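Local coordinates for protein DOA1 (PDB 3ODT) that probably binds ubiquitin through its WD40 beta-propeller domain and so takes part in regulating the turnover of F-box proteins, at residues Ile101-Asn106 with Ser119-Lys124; His189-Asp194 with Ile231-Asn236; Asp204-Leu209 with Leu218-Gly223; Glu222-Phe227 with Asp245-Ile250. All coordinates share one frame; numbering follows the deposited sequence.

Contact 1: residues Ile101-Asn106 with Ser119-Lys124; sequences IGHQGN and SGSWDK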
loop_
_atom_site.group_PDB
_atom_site.type_symbol
_atom_site.label_atom_id
_atom_site.label_comp_id
_atom_site.label_asym_id
_atom_site.label_seq_id
_atom_site.Cartn_x
_atom_site.Cartn_y
_atom_site.Cartn_z
ATOM N N ILE A 101 4.531 -7.924 -17.715
ATOM C CA ILE A 101 4.844 -9.325 -17.552
ATOM C C ILE A 101 6.291 -9.474 -17.088
ATOM O O ILE A 101 7.170 -8.777 -17.572
ATOM C CB ILE A 101 4.616 -10.098 -18.877
ATOM C CG1 ILE A 101 4.758 -11.598 -18.607
ATOM C CG2 ILE A 101 5.528 -9.598 -20.034
ATOM C CD1 ILE A 101 4.225 -12.463 -19.731
ATOM N N GLY A 102 6.517 -10.379 -16.150
ATOM C CA GLY A 102 7.854 -10.724 -15.718
ATOM C C GLY A 102 7.961 -11.365 -14.347
ATOM O O GLY A 102 8.885 -12.118 -14.090
ATOM N N HIS A 103 7.053 -11.056 -13.427
ATOM C CA HIS A 103 7.127 -11.708 -12.116
ATOM C C HIS A 103 6.802 -13.188 -12.213
ATOM O O HIS A 103 6.050 -13.616 -13.103
ATOM C CB HIS A 103 6.174 -11.045 -11.135
ATOM C CG HIS A 103 6.741 -9.816 -10.524
ATOM N ND1 HIS A 103 7.870 -9.851 -9.733
ATOM C CD2 HIS A 103 6.324 -8.526 -10.543
ATOM C CE1 HIS A 103 8.143 -8.622 -9.323
ATOM N NE2 HIS A 103 7.228 -7.804 -9.799
ATOM N N GLN A 104 7.367 -13.952 -11.284
ATOM C CA GLN A 104 7.232 -15.399 -11.285
ATOM C C GLN A 104 6.567 -15.855 -9.993
ATOM O O GLN A 104 6.595 -17.033 -9.654
ATOM C CB GLN A 104 8.598 -16.069 -11.433
ATOM C CG GLN A 104 9.323 -15.674 -12.711
ATOM C CD GLN A 104 8.507 -15.986 -13.945
ATOM O OE1 GLN A 104 7.789 -16.988 -13.987
ATOM N NE2 GLN A 104 8.600 -15.115 -14.961
ATOM N N GLY A 105 5.960 -14.913 -9.278
ATOM C CA GLY A 105 5.180 -15.232 -8.113
ATOM C C GLY A 105 4.225 -14.090 -7.821
ATOM O O GLY A 105 4.179 -13.078 -8.531
ATOM N N ASN A 106 3.486 -14.260 -6.738
ATOM C CA ASN A 106 2.460 -13.319 -6.290
ATOM C C ASN A 106 3.004 -11.899 -6.329
ATOM O O ASN A 106 4.088 -11.645 -5.790
ATOM C CB ASN A 106 2.042 -13.664 -4.868
ATOM C CG ASN A 106 0.983 -12.740 -4.325
ATOM O OD1 ASN A 106 0.104 -12.256 -5.056
ATOM N ND2 ASN A 106 1.051 -12.488 -3.006
ATOM N N SER A 119 6.945 -2.792 -8.304
ATOM C CA SER A 119 6.168 -3.916 -7.801
ATOM C C SER A 119 7.045 -4.793 -6.900
ATOM O O SER A 119 8.265 -4.930 -7.116
ATOM C CB SER A 119 5.617 -4.749 -8.964
ATOM O OG SER A 119 6.679 -5.137 -9.824
ATOM N N GLY A 120 6.416 -5.346 -5.858
ATOM C CA GLY A 120 7.040 -6.305 -4.968
ATOM C C GLY A 120 6.400 -7.655 -5.154
ATOM O O GLY A 120 5.191 -7.756 -5.371
ATOM N N SER A 121 7.198 -8.711 -5.018
ATOM C CA SER A 121 6.689 -10.058 -5.253
ATOM C C SER A 121 7.251 -11.142 -4.362
ATOM O O SER A 121 8.413 -11.101 -3.904
ATOM C CB SER A 121 6.925 -10.405 -6.741
ATOM O OG SER A 121 6.635 -11.761 -7.088
ATOM N N TRP A 122 6.444 -12.173 -4.173
ATOM C CA TRP A 122 6.892 -13.377 -3.487
ATOM C C TRP A 122 7.938 -14.148 -4.272
ATOM O O TRP A 122 8.510 -15.132 -3.753
ATOM C CB TRP A 122 5.711 -14.290 -3.206
ATOM C CG TRP A 122 4.802 -13.760 -2.174
ATOM C CD1 TRP A 122 4.964 -12.610 -1.468
ATOM C CD2 TRP A 122 3.593 -14.357 -1.711
ATOM N NE1 TRP A 122 3.934 -12.469 -0.564
ATOM C CE2 TRP A 122 3.079 -13.526 -0.698
ATOM C CE3 TRP A 122 2.889 -15.510 -2.058
ATOM C CZ2 TRP A 122 1.892 -13.801 -0.034
ATOM C CZ3 TRP A 122 1.706 -15.786 -1.396
ATOM C CH2 TRP A 122 1.213 -14.927 -0.406
ATOM N N ASP A 123 8.184 -13.726 -5.521
ATOM C CA ASP A 123 9.287 -14.310 -6.313
ATOM C C ASP A 123 10.658 -13.806 -5.842
ATOM O O ASP A 123 11.692 -14.177 -6.386
ATOM C CB ASP A 123 9.105 -14.137 -7.833
ATOM C CG ASP A 123 9.269 -12.718 -8.305
ATOM O OD1 ASP A 123 9.703 -11.853 -7.527
ATOM O OD2 ASP A 123 8.973 -12.489 -9.505
ATOM N N LYS A 124 10.646 -12.983 -4.806
ATOM C CA LYS A 124 11.843 -12.462 -4.098
ATOM C C LYS A 124 12.513 -11.306 -4.799
ATOM O O LYS A 124 13.577 -10.941 -4.445
ATOM C CB LYS A 124 12.863 -13.570 -3.780
ATOM C CG LYS A 124 12.238 -14.775 -3.149
ATOM C CD LYS A 124 13.324 -15.831 -2.806
ATOM C CE LYS A 124 12.639 -17.087 -2.283
ATOM N NZ LYS A 124 13.464 -18.293 -2.522
#

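Contact 2: residues His189-Asp194 with Ile231-Asn236; sequences HLAVVD and IKLLPN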
loop_
_atom_site.group_PDB
_atom_site.type_symbol
_atom_site.label_atom_id
_atom_site.label_comp_id
_atom_site.label_asym_id
_atom_site.label_seq_id
_atom_site.Cartn_x
_atom_site.Cartn_y
_atom_site.Cartn_z
ATOM N N HIS A 189 6.157 -3.360 5.046
ATOM C CA HIS A 189 5.795 -2.163 4.297
ATOM C C HIS A 189 6.718 -0.997 4.557
ATOM O O HIS A 189 7.402 -0.933 5.580
ATOM C CB HIS A 189 4.323 -1.763 4.570
ATOM C CG HIS A 189 3.604 -1.334 3.326
ATOM N ND1 HIS A 189 3.257 -2.215 2.325
ATOM C CD2 HIS A 189 3.184 -0.112 2.907
ATOM C CE1 HIS A 189 2.661 -1.556 1.351
ATOM N NE2 HIS A 189 2.612 -0.271 1.672
ATOM N N LEU A 190 6.696 -0.059 3.621
ATOM C CA LEU A 190 7.562 1.094 3.614
ATOM C C LEU A 190 6.797 2.358 3.249
ATOM O O LEU A 190 5.886 2.319 2.424
ATOM C CB LEU A 190 8.680 0.897 2.602
ATOM C CG LEU A 190 9.611 -0.310 2.719
ATOM C CD1 LEU A 190 10.425 -0.474 1.451
ATOM C CD2 LEU A 190 10.507 -0.124 3.924
ATOM N N ALA A 191 7.208 3.488 3.801
ATOM C CA ALA A 191 6.798 4.796 3.286
ATOM C C ALA A 191 8.022 5.706 3.282
ATOM O O ALA A 191 8.759 5.771 4.287
ATOM C CB ALA A 191 5.700 5.425 4.128
ATOM N N VAL A 192 8.328 6.268 2.119
ATOM C CA VAL A 192 9.436 7.199 1.991
ATOM C C VAL A 192 9.014 8.610 2.444
ATOM O O VAL A 192 8.073 9.193 1.927
ATOM C CB VAL A 192 9.974 7.207 0.549
ATOM C CG1 VAL A 192 11.115 8.232 0.390
ATOM C CG2 VAL A 192 10.376 5.785 0.143
ATOM N N VAL A 193 9.691 9.131 3.451
ATOM C CA VAL A 193 9.410 10.478 3.927
ATOM C C VAL A 193 10.059 11.520 2.992
ATOM O O VAL A 193 9.409 12.443 2.484
ATOM C CB VAL A 193 9.912 10.641 5.355
ATOM C CG1 VAL A 193 9.712 12.078 5.859
ATOM C CG2 VAL A 193 9.226 9.656 6.286
ATOM N N ASP A 194 11.334 11.314 2.716
ATOM C CA ASP A 194 12.100 12.131 1.792
ATOM C C ASP A 194 13.348 11.350 1.445
ATOM O O ASP A 194 13.497 10.176 1.843
ATOM C CB ASP A 194 12.421 13.501 2.397
ATOM C CG ASP A 194 13.150 13.415 3.730
ATOM O OD1 ASP A 194 13.958 12.469 3.946
ATOM O OD2 ASP A 194 12.902 14.307 4.572
ATOM N N ILE A 231 1.533 0.916 6.081
ATOM C CA ILE A 231 1.704 2.259 6.595
ATOM C C ILE A 231 1.646 3.242 5.431
ATOM O O ILE A 231 2.060 2.935 4.315
ATOM C CB ILE A 231 3.049 2.453 7.314
ATOM C CG1 ILE A 231 4.197 1.884 6.488
ATOM C CG2 ILE A 231 3.013 1.808 8.676
ATOM C CD1 ILE A 231 5.570 2.068 7.072
ATOM N N LYS A 232 1.126 4.429 5.717
ATOM C CA LYS A 232 1.051 5.540 4.779
ATOM C C LYS A 232 1.264 6.836 5.535
ATOM O O LYS A 232 1.026 6.910 6.726
ATOM C CB LYS A 232 -0.298 5.612 4.058
ATOM C CG LYS A 232 -0.599 4.440 3.137
ATOM C CD LYS A 232 0.249 4.465 1.876
ATOM C CE LYS A 232 0.267 3.086 1.236
ATOM N NZ LYS A 232 -1.064 2.673 0.658
ATOM N N LEU A 233 1.725 7.848 4.828
ATOM C CA LEU A 233 1.805 9.204 5.359
ATOM C C LEU A 233 0.604 10.030 4.922
ATOM O O LEU A 233 0.267 10.102 3.746
ATOM C CB LEU A 233 3.100 9.902 4.903
ATOM C CG LEU A 233 4.380 9.168 5.291
ATOM C CD1 LEU A 233 5.617 9.790 4.645
ATOM C CD2 LEU A 233 4.503 9.127 6.825
ATOM N N LEU A 234 -0.047 10.653 5.899
ATOM C CA LEU A 234 -1.106 11.609 5.662
ATOM C C LEU A 234 -0.557 12.923 5.133
ATOM O O LEU A 234 0.629 13.227 5.256
ATOM C CB LEU A 234 -1.850 11.839 6.982
ATOM C CG LEU A 234 -2.703 10.649 7.403
ATOM C CD1 LEU A 234 -3.043 10.729 8.879
ATOM C CD2 LEU A 234 -3.969 10.572 6.555
ATOM N N PRO A 235 -1.434 13.722 4.537
ATOM C CA PRO A 235 -1.021 15.038 4.042
ATOM C C PRO A 235 -0.277 15.893 5.067
ATOM O O PRO A 235 0.627 16.643 4.661
ATOM C CB PRO A 235 -2.349 15.705 3.656
ATOM C CG PRO A 235 -3.249 14.551 3.285
ATOM C CD PRO A 235 -2.823 13.387 4.167
ATOM N N ASN A 236 -0.614 15.788 6.354
ATOM C CA ASN A 236 0.039 16.616 7.390
ATOM C C ASN A 236 1.292 15.936 7.971
ATOM O O ASN A 236 1.856 16.409 8.964
ATOM C CB ASN A 236 -0.946 16.924 8.525
ATOM C CG ASN A 236 -1.269 15.692 9.374
ATOM O OD1 ASN A 236 -0.844 14.596 9.070
ATOM N ND2 ASN A 236 -2.027 15.880 10.443
#

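Contact 3: residues Asp204-Leu209 with Leu218-Gly223; sequences DGLIKL and LRTYEG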
loop_
_atom_site.group_PDB
_atom_site.type_symbol
_atom_site.label_atom_id
_atom_site.label_comp_id
_atom_site.label_asym_id
_atom_site.label_seq_id
_atom_site.Cartn_x
_atom_site.Cartn_y
_atom_site.Cartn_z
ATOM N N ASP A 204 6.922 -7.822 13.483
ATOM C CA ASP A 204 7.318 -7.652 14.877
ATOM C C ASP A 204 6.406 -6.690 15.638
ATOM O O ASP A 204 6.585 -6.474 16.825
ATOM C CB ASP A 204 8.785 -7.224 15.006
ATOM C CG ASP A 204 9.059 -5.805 14.474
ATOM O OD1 ASP A 204 8.086 -5.072 14.133
ATOM O OD2 ASP A 204 10.246 -5.415 14.398
ATOM N N GLY A 205 5.414 -6.131 14.955
ATOM C CA GLY A 205 4.476 -5.240 15.597
ATOM C C GLY A 205 4.892 -3.791 15.648
ATOM O O GLY A 205 4.158 -2.985 16.177
ATOM N N LEU A 206 6.040 -3.453 15.067
ATOM C CA LEU A 206 6.633 -2.129 15.217
ATOM C C LEU A 206 6.639 -1.381 13.893
ATOM O O LEU A 206 6.684 -1.980 12.821
ATOM C CB LEU A 206 8.080 -2.231 15.753
ATOM C CG LEU A 206 8.243 -2.947 17.094
ATOM C CD1 LEU A 206 9.700 -3.163 17.482
ATOM C CD2 LEU A 206 7.501 -2.145 18.181
ATOM N N ILE A 207 6.621 -0.061 14.014
ATOM C CA ILE A 207 6.867 0.880 12.937
ATOM C C ILE A 207 8.075 1.667 13.376
ATOM O O ILE A 207 8.193 1.993 14.539
ATOM C CB ILE A 207 5.688 1.840 12.772
ATOM C CG1 ILE A 207 4.380 1.047 12.619
ATOM C CG2 ILE A 207 5.948 2.794 11.627
ATOM C CD1 ILE A 207 3.143 1.873 12.903
ATOM N N LYS A 208 8.993 1.911 12.465
ATOM C CA LYS A 208 10.214 2.644 12.774
ATOM C C LYS A 208 10.544 3.698 11.703
ATOM O O LYS A 208 10.393 3.453 10.494
ATOM C CB LYS A 208 11.388 1.672 12.932
ATOM C CG LYS A 208 11.179 0.684 14.035
ATOM C CD LYS A 208 12.431 -0.114 14.393
ATOM C CE LYS A 208 12.095 -1.226 15.345
ATOM N NZ LYS A 208 13.298 -1.883 15.914
ATOM N N LEU A 209 11.014 4.856 12.167
ATOM C CA LEU A 209 11.541 5.918 11.322
ATOM C C LEU A 209 13.053 5.745 11.276
ATOM O O LEU A 209 13.699 5.620 12.319
ATOM C CB LEU A 209 11.176 7.269 11.940
ATOM C CG LEU A 209 11.790 8.478 11.252
ATOM C CD1 LEU A 209 11.250 8.656 9.838
ATOM C CD2 LEU A 209 11.505 9.695 12.077
ATOM N N LEU A 218 15.507 6.389 14.246
ATOM C CA LEU A 218 15.238 7.693 14.843
ATOM C C LEU A 218 14.058 7.656 15.793
ATOM O O LEU A 218 13.976 8.459 16.728
ATOM C CB LEU A 218 14.977 8.734 13.758
ATOM C CG LEU A 218 16.138 8.897 12.776
ATOM C CD1 LEU A 218 15.829 9.918 11.727
ATOM C CD2 LEU A 218 17.375 9.303 13.561
ATOM N N ARG A 219 13.117 6.756 15.544
ATOM C CA ARG A 219 11.929 6.679 16.370
ATOM C C ARG A 219 11.275 5.351 16.148
ATOM O O ARG A 219 11.278 4.833 15.033
ATOM C CB ARG A 219 10.959 7.805 16.001
ATOM C CG ARG A 219 9.752 7.957 16.963
ATOM C CD ARG A 219 9.122 9.381 16.915
ATOM N NE ARG A 219 10.076 10.401 17.346
ATOM C CZ ARG A 219 10.731 11.226 16.523
ATOM N NH1 ARG A 219 10.491 11.195 15.223
ATOM N NH2 ARG A 219 11.621 12.099 16.988
ATOM N N THR A 220 10.704 4.809 17.213
ATOM C CA THR A 220 9.937 3.581 17.161
ATOM C C THR A 220 8.503 3.894 17.633
ATOM O O THR A 220 8.302 4.583 18.631
ATOM C CB THR A 220 10.576 2.501 18.042
ATOM O OG1 THR A 220 11.899 2.221 17.581
ATOM C CG2 THR A 220 9.792 1.238 17.986
ATOM N N TYR A 221 7.528 3.399 16.879
ATOM C CA TYR A 221 6.112 3.615 17.185
ATOM C C TYR A 221 5.514 2.288 17.608
ATOM O O TYR A 221 5.279 1.402 16.778
ATOM C CB TYR A 221 5.385 4.194 15.960
ATOM C CG TYR A 221 6.111 5.372 15.309
ATOM C CD1 TYR A 221 7.136 5.160 14.383
ATOM C CD2 TYR A 221 5.753 6.693 15.596
ATOM C CE1 TYR A 221 7.821 6.209 13.794
ATOM C CE2 TYR A 221 6.443 7.765 15.009
ATOM C CZ TYR A 221 7.459 7.502 14.100
ATOM O OH TYR A 221 8.092 8.540 13.482
ATOM N N GLU A 222 5.343 2.146 18.914
ATOM C CA GLU A 222 4.939 0.897 19.548
ATOM C C GLU A 222 3.473 0.909 19.954
ATOM O O GLU A 222 2.976 1.881 20.519
ATOM C CB GLU A 222 5.796 0.679 20.804
ATOM C CG GLU A 222 5.518 -0.609 21.559
ATOM C CD GLU A 222 6.688 -1.022 22.448
ATOM O OE1 GLU A 222 7.512 -0.143 22.800
ATOM O OE2 GLU A 222 6.795 -2.228 22.780
ATOM N N GLY A 223 2.779 -0.190 19.681
ATOM C CA GLY A 223 1.412 -0.339 20.164
ATOM C C GLY A 223 0.619 -1.423 19.447
ATOM O O GLY A 223 -0.212 -2.070 20.065
#

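Contact 4: residues Glu222-Phe227 with Asp245-Ile250; sequences EGHESF and DRTVRI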
loop_
_atom_site.group_PDB
_atom_site.type_symbol
_atom_site.label_atom_id
_atom_site.label_comp_id
_atom_site.label_asym_id
_atom_site.label_seq_id
_atom_site.Cartn_x
_atom_site.Cartn_y
_atom_site.Cartn_z
ATOM N N GLU A 222 5.343 2.146 18.914
ATOM C CA GLU A 222 4.939 0.897 19.548
ATOM C C GLU A 222 3.473 0.909 19.954
ATOM O O GLU A 222 2.976 1.881 20.519
ATOM C CB GLU A 222 5.796 0.679 20.804
ATOM C CG GLU A 222 5.518 -0.609 21.559
ATOM C CD GLU A 222 6.688 -1.022 22.448
ATOM O OE1 GLU A 222 7.512 -0.143 22.800
ATOM O OE2 GLU A 222 6.795 -2.228 22.780
ATOM N N GLY A 223 2.779 -0.190 19.681
ATOM C CA GLY A 223 1.412 -0.339 20.164
ATOM C C GLY A 223 0.619 -1.423 19.447
ATOM O O GLY A 223 -0.212 -2.070 20.065
ATOM N N HIS A 224 0.853 -1.643 18.162
ATOM C CA HIS A 224 0.163 -2.745 17.500
ATOM C C HIS A 224 0.449 -4.049 18.226
ATOM O O HIS A 224 1.575 -4.302 18.655
ATOM C CB HIS A 224 0.577 -2.880 16.046
ATOM C CG HIS A 224 -0.140 -1.968 15.122
ATOM N ND1 HIS A 224 -1.464 -2.150 14.798
ATOM C CD2 HIS A 224 0.281 -0.887 14.428
ATOM C CE1 HIS A 224 -1.833 -1.204 13.948
ATOM N NE2 HIS A 224 -0.785 -0.439 13.690
ATOM N N GLU A 225 -0.583 -4.884 18.334
ATOM C CA GLU A 225 -0.480 -6.105 19.119
ATOM C C GLU A 225 -0.205 -7.328 18.270
ATOM O O GLU A 225 -0.048 -8.442 18.813
ATOM C CB GLU A 225 -1.752 -6.343 19.934
ATOM C CG GLU A 225 -2.145 -5.141 20.775
ATOM C CD GLU A 225 -3.628 -5.098 21.070
ATOM O OE1 GLU A 225 -4.427 -4.817 20.139
ATOM O OE2 GLU A 225 -3.988 -5.353 22.236
ATOM N N SER A 226 -0.136 -7.133 16.960
ATOM C CA SER A 226 0.181 -8.211 16.035
ATOM C C SER A 226 1.019 -7.665 14.888
ATOM O O SER A 226 1.707 -6.655 15.037
ATOM C CB SER A 226 -1.100 -8.850 15.495
ATOM O OG SER A 226 -0.851 -10.157 15.007
ATOM N N PHE A 227 0.956 -8.333 13.743
ATOM C CA PHE A 227 1.674 -7.887 12.571
ATOM C C PHE A 227 1.165 -6.526 12.092
ATOM O O PHE A 227 -0.055 -6.250 12.122
ATOM C CB PHE A 227 1.497 -8.861 11.409
ATOM C CG PHE A 227 1.731 -10.268 11.760
ATOM C CD1 PHE A 227 2.678 -10.621 12.693
ATOM C CD2 PHE A 227 0.956 -11.248 11.199
ATOM C CE1 PHE A 227 2.887 -11.930 13.024
ATOM C CE2 PHE A 227 1.157 -12.573 11.540
ATOM C CZ PHE A 227 2.121 -12.902 12.453
ATOM N N ASP A 245 -4.028 -6.828 14.368
ATOM C CA ASP A 245 -4.731 -6.615 15.641
ATOM C C ASP A 245 -6.067 -5.888 15.514
ATOM O O ASP A 245 -6.637 -5.441 16.509
ATOM C CB ASP A 245 -3.838 -5.910 16.636
ATOM C CG ASP A 245 -3.539 -4.463 16.247
ATOM O OD1 ASP A 245 -4.031 -4.039 15.177
ATOM O OD2 ASP A 245 -2.854 -3.763 17.064
ATOM N N ARG A 246 -6.585 -5.832 14.287
ATOM C CA ARG A 246 -7.904 -5.276 13.970
ATOM C C ARG A 246 -7.945 -3.761 14.039
ATOM O O ARG A 246 -9.037 -3.174 14.027
ATOM C CB ARG A 246 -9.016 -5.878 14.848
ATOM C CG ARG A 246 -8.913 -7.388 15.016
ATOM C CD ARG A 246 -10.160 -7.971 15.636
ATOM N NE ARG A 246 -10.358 -7.653 17.050
ATOM C CZ ARG A 246 -11.316 -6.861 17.531
ATOM N NH1 ARG A 246 -12.148 -6.210 16.716
ATOM N NH2 ARG A 246 -11.428 -6.683 18.840
ATOM N N THR A 247 -6.786 -3.128 14.079
ATOM C CA THR A 247 -6.751 -1.691 14.259
ATOM C C THR A 247 -6.167 -0.937 13.054
ATOM O O THR A 247 -5.300 -1.425 12.309
ATOM C CB THR A 247 -5.992 -1.233 15.532
ATOM O OG1 THR A 247 -4.581 -1.416 15.386
ATOM C CG2 THR A 247 -6.542 -1.926 16.797
ATOM N N VAL A 248 -6.663 0.291 12.924
ATOM C CA VAL A 248 -6.051 1.369 12.150
ATOM C C VAL A 248 -5.563 2.366 13.185
ATOM O O VAL A 248 -6.313 2.722 14.099
ATOM C CB VAL A 248 -7.068 2.051 11.206
ATOM C CG1 VAL A 248 -6.414 3.226 10.498
ATOM C CG2 VAL A 248 -7.587 1.032 10.189
ATOM N N ARG A 249 -4.326 2.816 13.062
ATOM C CA ARG A 249 -3.765 3.705 14.060
ATOM C C ARG A 249 -3.205 4.939 13.402
ATOM O O ARG A 249 -2.663 4.869 12.296
ATOM C CB ARG A 249 -2.716 3.005 14.907
ATOM C CG ARG A 249 -3.304 1.846 15.661
ATOM C CD ARG A 249 -2.293 1.164 16.548
ATOM N NE ARG A 249 -2.850 -0.044 17.167
ATOM C CZ ARG A 249 -2.759 -0.369 18.443
ATOM N NH1 ARG A 249 -2.207 0.448 19.325
ATOM N NH2 ARG A 249 -3.279 -1.527 18.834
ATOM N N ILE A 250 -3.302 6.064 14.097
ATOM C CA ILE A 250 -2.779 7.316 13.583
ATOM C C ILE A 250 -1.741 7.807 14.571
ATOM O O ILE A 250 -2.024 7.851 15.766
ATOM C CB ILE A 250 -3.900 8.369 13.402
ATOM C CG1 ILE A 250 -4.906 7.888 12.346
ATOM C CG2 ILE A 250 -3.331 9.707 12.941
ATOM C CD1 ILE A 250 -6.200 7.440 12.908
#

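Contact 1: residues Ile101-Asn106 with Ser119-Lys124
Carboxylate oxygen OD2 of D123 is gripped by two donors from 101-106, the imidazole of H103 and the backbone amide of Q104. The amide uses the anti lone pair, with Q104 N 2.8 Å from D123 OD2. H103 ND1 lies 2.9 Å from D123 OD2; the oxygen sits in the ring plane, but the ring comes to the syn side from 33° out of the carboxylate plane. D123 CG stands between its own backbone N and carbonyl carbon (chi1 70°), which turns the carboxylate toward the histidine and the Q104 amide, leaving D123 CB beside G105 N, while OD1 is held by T125. H103 NE2 is hydrogen-bonded to S119 OG at 2.7 Å, again in the ring plane, so bonds at both nitrogens fix the ring's rotation, and S121 CB packs over one of its faces. Because S119 OG also meets W129 NE1, the chain D123-H103-S119-W129 is the Asp-His-Ser-Trp tetrad of a WD40 repeat, joining the loop before strand 107-113 to the two middle strands of its blade, 116-121 and 125-130. Farther along, N106 O takes two donors: W122 N, 2.9 Å away in the carbonyl plane, and S121 OG from above that plane. The same hydroxyl accepts from D123 N in an ST turn, at the start of the type I turn S121-K124. Beyond it, N106 ND2 stands 3.1 Å above the plane of the W122 ring, over its centre, with amide and indole planes 77° apart. N106 OD1 is bonded to N63 ND2, and the indole meets W146 edge-to-face.

Contact 2: residues His189-Asp194 with Ile231-Asn236
The H189 imidazole meets 231-236 through its edge, where I231 O and K232 CE lie near the ring plane; elsewhere the side chain touches D147 and K149 of strand 145-150. H189 CD2 is 3.5 Å from I231 O. Strands 187-194 and 228-233 are the innermost strands of two adjacent blades of the WD40 beta propeller, and the segments run nearly parallel, 16° apart with axes 6.3 Å from each other. H189 and A191 pair with strand 197-202 and K232 with V240, each in its own blade, and the two segments meet by side chains packing on each other and on the facing backbone. I231 CG1 lies between its backbone N and carbonyl carbon (chi1 47°), which sends CD1 across to within 3.9 Å of A191 N. Next along, A191 CB packs on L233 CG at 4.1 Å. A bend at chi2 (-72°) brings K232 CE to the edge of the H189 ring, and a second at chi4 turns NZ to D273 and V272 O. With an alanine at H189, I231 O and K232 CE would probably lose the ring edge they lie against, opening a gap there. At the other end L233 crosses V193 at about a right angle, L233 CD1 lying 4.0 Å from V193 CG2 and 3.7 Å from V192 O.

Contact 3: residues Asp204-Leu209 with Leu218-Gly223
I207, L209 and Y221 make the tightly packed face of this pairing, while L206, K208, T220 and E222 form the thinner, more exposed one. On the packed face Y221 turns its ring edge to the opposite strand, with Y221 CD1 3.3 Å from I207 O and 3.8 Å from I207 CG2. Farther out its hydroxyl lies against L209 CB, and R219 CG covers one ring face near the rim. L209 CG is anti to the backbone N (chi1 174°), which lays the side chain alongside R219, with L209 CD2 3.6 Å from R219 NH1. These strands are the outer hairpin of a propeller blade, strand 217-222 forming its outermost edge. The nearly straight bond from Y221 N to I207 O (2.8 Å, 176°) and that from L209 N to R219 O (2.9 Å) hold them together; at the end L218 and R219 both face L209 in a classic beta bulge, L218 N lying 2.8 Å from L209 O. A leucine in place of Y221 would probably leave K253 O without its bond to the hydroxyl and L209 CB with less to pack on. On the exposed face contacts are sparser: L206 CD2 reaches T220 CG2 at 4.1 Å, and K208 runs beside T220 OG1 before its NZ bonds I182 O.

Contact 4: residues Glu222-Phe227 with Asp245-Ile250
D245, H224 and R249 bury the most area here, and the carboxylate of D245 links the other two. D245 OD2 accepts the backbone amide of E225 at 2.8 Å, on the anti side but well out of the carboxylate plane, and both carboxylate oxygens take weak bonds from H224 ND1. D245 CG stands between the backbone N and carbonyl carbon (chi1 68°), which lets OD1 also receive T247 OG1 and T247 N from one face of its plane, the latter bond closing an Asx turn. R249, extended from CG to NE, slides past H224 in the opposite direction, its CD 3.6 Å from the centroid of the imidazole in a CH-pi contact. Its NE bonds T247 OG1 at 2.8 Å, and R249 NH2 makes a salt bridge to D245 OD2 (2.9 Å), its hydrogen bond bent and weak, with a long one to E225 OE1 (3.7 Å). G223 lies under one face of the guanidinium. H224 NE2 is bonded to S241 OG, giving the Asp-His-Ser part of a WD40 tetrad. The loop 223-227 leaves strand 217-222 on the rim of one blade and starts strand 228-233 of the next, lying against the turn at D245 and strand 247-251, which runs between strands 239-243 and 258-263 of that blade.

Overall arrangement
Contacts 1 and 4 are the same kind of Asp-His-Ser network in two different blades, their centres 27 Å apart. Contact 2 joins the blade of contact 4 to the preceding one through their innermost strands; contact 3 lies within that preceding blade, in the outer hairpin whose last strand leads straight into contact 4. Contacts 3 and 4 share E222 and G223, have centres 11 Å apart, and pack G205 O on H224 CB at 3.6 Å. Contacts 2 and 3 meet where V193 CG2 approaches L209 CD1 (4.2 Å), and contacts 2 and 4 through L234 and I250. Contact 1 stands apart, about 9 Å from contact 2 at the nearest atoms. The calcium ion is bound by D20, S285 and N287, outside all four contacts.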